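Local atomic coordinates of putative molybdenum carrier protein (Syntrophus aciditrophicus SB, PDB entry 3IMK), a protein that is of unproven function but, as a putative molybdenum carrier of the SLOG superfamily, may bind a molybdenum-containing or nucleotide-related ligand. Residues A[15-25]-A[44-55]. Residues are numbered along the deposited sequence; the frame is centred on the assembly and turned at random.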
# COMPACT_ATOMS: atom_id res chain seq x y z
N GLY A 15 5.78 5.16 -2.93
CA GLY A 15 7.08 4.97 -3.61
C GLY A 15 8.21 4.55 -2.68
O GLY A 15 9.32 4.34 -3.20
N GLN A 16 8.01 4.46 -1.38
CA GLN A 16 9.10 4.12 -0.45
C GLN A 16 9.60 2.70 -0.77
O GLN A 16 8.88 1.89 -1.33
CB GLN A 16 8.59 4.19 1.00
CG GLN A 16 9.56 4.00 2.14
CD GLN A 16 10.74 4.98 2.07
OE1 GLN A 16 11.62 4.82 1.23
NE2 GLN A 16 10.74 6.02 2.94
N THR A 17 10.80 2.37 -0.31
CA THR A 17 11.21 0.97 -0.34
C THR A 17 10.28 0.17 0.59
O THR A 17 9.52 0.70 1.40
CB THR A 17 12.66 0.81 0.21
OG1 THR A 17 12.63 1.27 1.56
CG2 THR A 17 13.65 1.66 -0.62
N GLY A 18 10.34 -1.15 0.48
CA GLY A 18 9.52 -2.00 1.31
C GLY A 18 8.13 -2.25 0.78
O GLY A 18 7.97 -2.55 -0.38
N ALA A 19 7.11 -2.05 1.61
CA ALA A 19 5.74 -2.30 1.19
C ALA A 19 5.32 -1.46 -0.02
O ALA A 19 4.70 -1.98 -0.96
CB ALA A 19 4.75 -2.02 2.38
N ASP A 20 5.62 -0.15 -0.00
CA ASP A 20 5.17 0.71 -1.11
C ASP A 20 5.72 0.18 -2.46
O ASP A 20 5.03 0.23 -3.51
CB ASP A 20 5.70 2.14 -0.96
CG ASP A 20 4.99 3.02 0.04
OD1 ASP A 20 4.04 2.60 0.70
OD2 ASP A 20 5.46 4.19 0.12
N ARG A 21 7.00 -0.17 -2.48
CA ARG A 21 7.69 -0.56 -3.71
C ARG A 21 7.17 -1.91 -4.21
O ARG A 21 6.91 -2.10 -5.43
CB ARG A 21 9.20 -0.55 -3.50
CG ARG A 21 9.99 -0.49 -4.83
CD ARG A 21 9.88 0.91 -5.52
NE ARG A 21 10.39 2.03 -4.72
CZ ARG A 21 11.67 2.37 -4.62
NH1 ARG A 21 12.60 1.70 -5.29
NH2 ARG A 21 12.03 3.40 -3.86
N ALA A 22 6.92 -2.84 -3.27
CA ALA A 22 6.31 -4.10 -3.64
C ALA A 22 4.94 -3.88 -4.26
O ALA A 22 4.55 -4.59 -5.22
CB ALA A 22 6.21 -5.07 -2.43
N ALA A 23 4.15 -2.98 -3.70
CA ALA A 23 2.86 -2.73 -4.32
C ALA A 23 2.95 -2.34 -5.78
O ALA A 23 2.18 -2.83 -6.63
CB ALA A 23 2.11 -1.63 -3.50
N LEU A 24 3.88 -1.44 -6.10
CA LEU A 24 4.04 -0.97 -7.46
C LEU A 24 4.59 -2.08 -8.38
O LEU A 24 4.12 -2.26 -9.49
CB LEU A 24 4.97 0.26 -7.51
CG LEU A 24 4.50 1.46 -6.69
CD1 LEU A 24 5.52 2.64 -6.80
CD2 LEU A 24 3.09 1.95 -7.08
N ASP A 25 5.56 -2.86 -7.88
CA ASP A 25 6.16 -3.92 -8.67
C ASP A 25 5.12 -4.98 -8.96
O ASP A 25 5.06 -5.54 -10.07
CB ASP A 25 7.38 -4.50 -7.95
CG ASP A 25 8.56 -3.56 -7.94
OD1 ASP A 25 8.60 -2.64 -8.78
OD2 ASP A 25 9.51 -3.79 -7.14
N ALA A 44 13.19 8.96 -1.39
CA ALA A 44 12.92 7.68 -0.76
C ALA A 44 14.21 7.20 -0.11
O ALA A 44 15.32 7.66 -0.44
CB ALA A 44 12.40 6.67 -1.78
N GLU A 45 14.08 6.26 0.80
CA GLU A 45 15.24 5.50 1.26
C GLU A 45 15.88 4.81 0.06
O GLU A 45 15.16 4.27 -0.79
CB GLU A 45 14.79 4.45 2.25
CG GLU A 45 15.90 3.57 2.73
CD GLU A 45 15.40 2.51 3.70
OE1 GLU A 45 14.72 1.58 3.25
OE2 GLU A 45 15.74 2.61 4.89
N GLY A 46 17.21 4.88 -0.04
CA GLY A 46 17.89 4.26 -1.21
C GLY A 46 17.92 5.09 -2.48
O GLY A 46 18.44 4.62 -3.51
N GLY A 47 17.47 6.34 -2.44
CA GLY A 47 17.60 7.29 -3.51
C GLY A 47 16.32 7.54 -4.29
O GLY A 47 15.28 6.94 -4.03
N ARG A 48 16.42 8.47 -5.22
CA ARG A 48 15.34 8.93 -6.09
C ARG A 48 14.54 7.71 -6.61
O ARG A 48 15.13 6.77 -7.15
CB ARG A 48 15.97 9.72 -7.25
CG ARG A 48 14.98 10.43 -8.15
CD ARG A 48 15.70 11.19 -9.26
NE ARG A 48 14.77 11.74 -10.24
CZ ARG A 48 14.15 12.90 -10.13
NH1 ARG A 48 14.34 13.67 -9.06
NH2 ARG A 48 13.33 13.32 -11.10
N VAL A 49 13.23 7.71 -6.46
CA VAL A 49 12.44 6.58 -6.96
C VAL A 49 12.72 6.47 -8.47
O VAL A 49 12.57 7.46 -9.20
CB VAL A 49 10.91 6.76 -6.72
CG1 VAL A 49 10.14 5.57 -7.32
CG2 VAL A 49 10.56 6.93 -5.21
N PRO A 50 13.11 5.28 -8.96
CA PRO A 50 13.50 5.16 -10.37
C PRO A 50 12.46 5.71 -11.34
O PRO A 50 11.26 5.61 -11.11
CB PRO A 50 13.72 3.67 -10.55
CG PRO A 50 14.20 3.22 -9.22
CD PRO A 50 13.38 4.05 -8.22
N GLU A 51 12.92 6.30 -12.43
CA GLU A 51 12.04 6.98 -13.36
C GLU A 51 11.07 6.05 -14.10
O GLU A 51 10.10 6.50 -14.68
CB GLU A 51 12.87 7.79 -14.35
CG GLU A 51 13.65 8.91 -13.65
CD GLU A 51 12.84 10.17 -13.29
OE1 GLU A 51 11.57 10.17 -13.30
OE2 GLU A 51 13.49 11.20 -12.99
N THR A 52 11.35 4.76 -14.08
CA THR A 52 10.47 3.81 -14.74
C THR A 52 9.07 3.80 -14.07
O THR A 52 8.08 3.47 -14.71
CB THR A 52 11.07 2.43 -14.73
OG1 THR A 52 11.57 2.15 -13.41
CG2 THR A 52 12.24 2.35 -15.72
N TYR A 53 9.00 4.18 -12.80
CA TYR A 53 7.71 4.27 -12.11
C TYR A 53 7.02 5.61 -12.40
O TYR A 53 7.58 6.68 -12.12
CB TYR A 53 7.89 4.15 -10.60
CG TYR A 53 8.51 2.85 -10.12
CD1 TYR A 53 7.75 1.70 -9.96
CD2 TYR A 53 9.87 2.77 -9.84
CE1 TYR A 53 8.33 0.49 -9.52
CE2 TYR A 53 10.43 1.60 -9.40
CZ TYR A 53 9.66 0.47 -9.23
OH TYR A 53 10.24 -0.69 -8.80
N GLN A 54 5.80 5.53 -12.95
CA GLN A 54 5.02 6.71 -13.28
C GLN A 54 4.28 7.19 -12.03
O GLN A 54 3.28 6.57 -11.63
CB GLN A 54 4.06 6.41 -14.44
CG GLN A 54 4.77 5.92 -15.71
CD GLN A 54 5.79 6.92 -16.23
OE1 GLN A 54 5.42 8.03 -16.63
NE2 GLN A 54 7.08 6.54 -16.23
N LEU A 55 4.86 8.20 -11.37
CA LEU A 55 4.34 8.71 -10.08
C LEU A 55 4.22 10.21 -10.11
O LEU A 55 4.75 10.85 -11.02
CB LEU A 55 5.21 8.26 -8.92
CG LEU A 55 5.39 6.73 -8.86
CD1 LEU A 55 6.47 6.37 -7.90
CD2 LEU A 55 4.12 6.03 -8.36
O HOH W 1 14.65 4.31 -3.40
O HOH W 2 12.61 -0.50 -7.26
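Gln16 and Ala44 bring the two backbones closest, their CA atoms 5.2 Å apart; the gap widens to 7.9 Å between the CA atoms of Leu24 and Tyr53. Residues 15-18 form the turn leading into helix 19-29, with Gly18 as N-cap, while 44-55 is an irregular loop with a type II turn (Ala44-Gly47) and a type I turn (Pro50-Tyr53). Gln16 OE1 accepts in its carbonyl plane from Glu45 N (2.9 Å) and from Thr17 N. Thr17 OG1 donates to Glu45 OE1 (2.7 Å) on the anti side, 28° out of the carboxylate plane; Glu45 OE2 pairs with Arg138. This is the glycine-rich turn after the first strand of a Rossmann-like parallel sheet, and a sulfonate oxygen of bound MES buffer accepts from Gly18 N. Two bends in the Arg21 chain (chi2 71°, chi3 60°) curl the guanidinium back, and its NE and NH2 grip Gly15 O side-on, NH2 at 2.9 Å. Val49 CG1 lies over one guanidinium face, displaced toward its rim; at the edge, one water links NH2 to Glu45 O and Gly47 O, another NH1 to Tyr53 OH. A leucine in place of Arg21 would probably leave Gly15 O without both donors and break these water links. Tyr53 OH donates to the syn lone pair of Asp25 OD1 (2.5 Å), edge-on to the ring, while Leu24 CD1 meets Leu55 CD2 tip to tip at 4.0 Å.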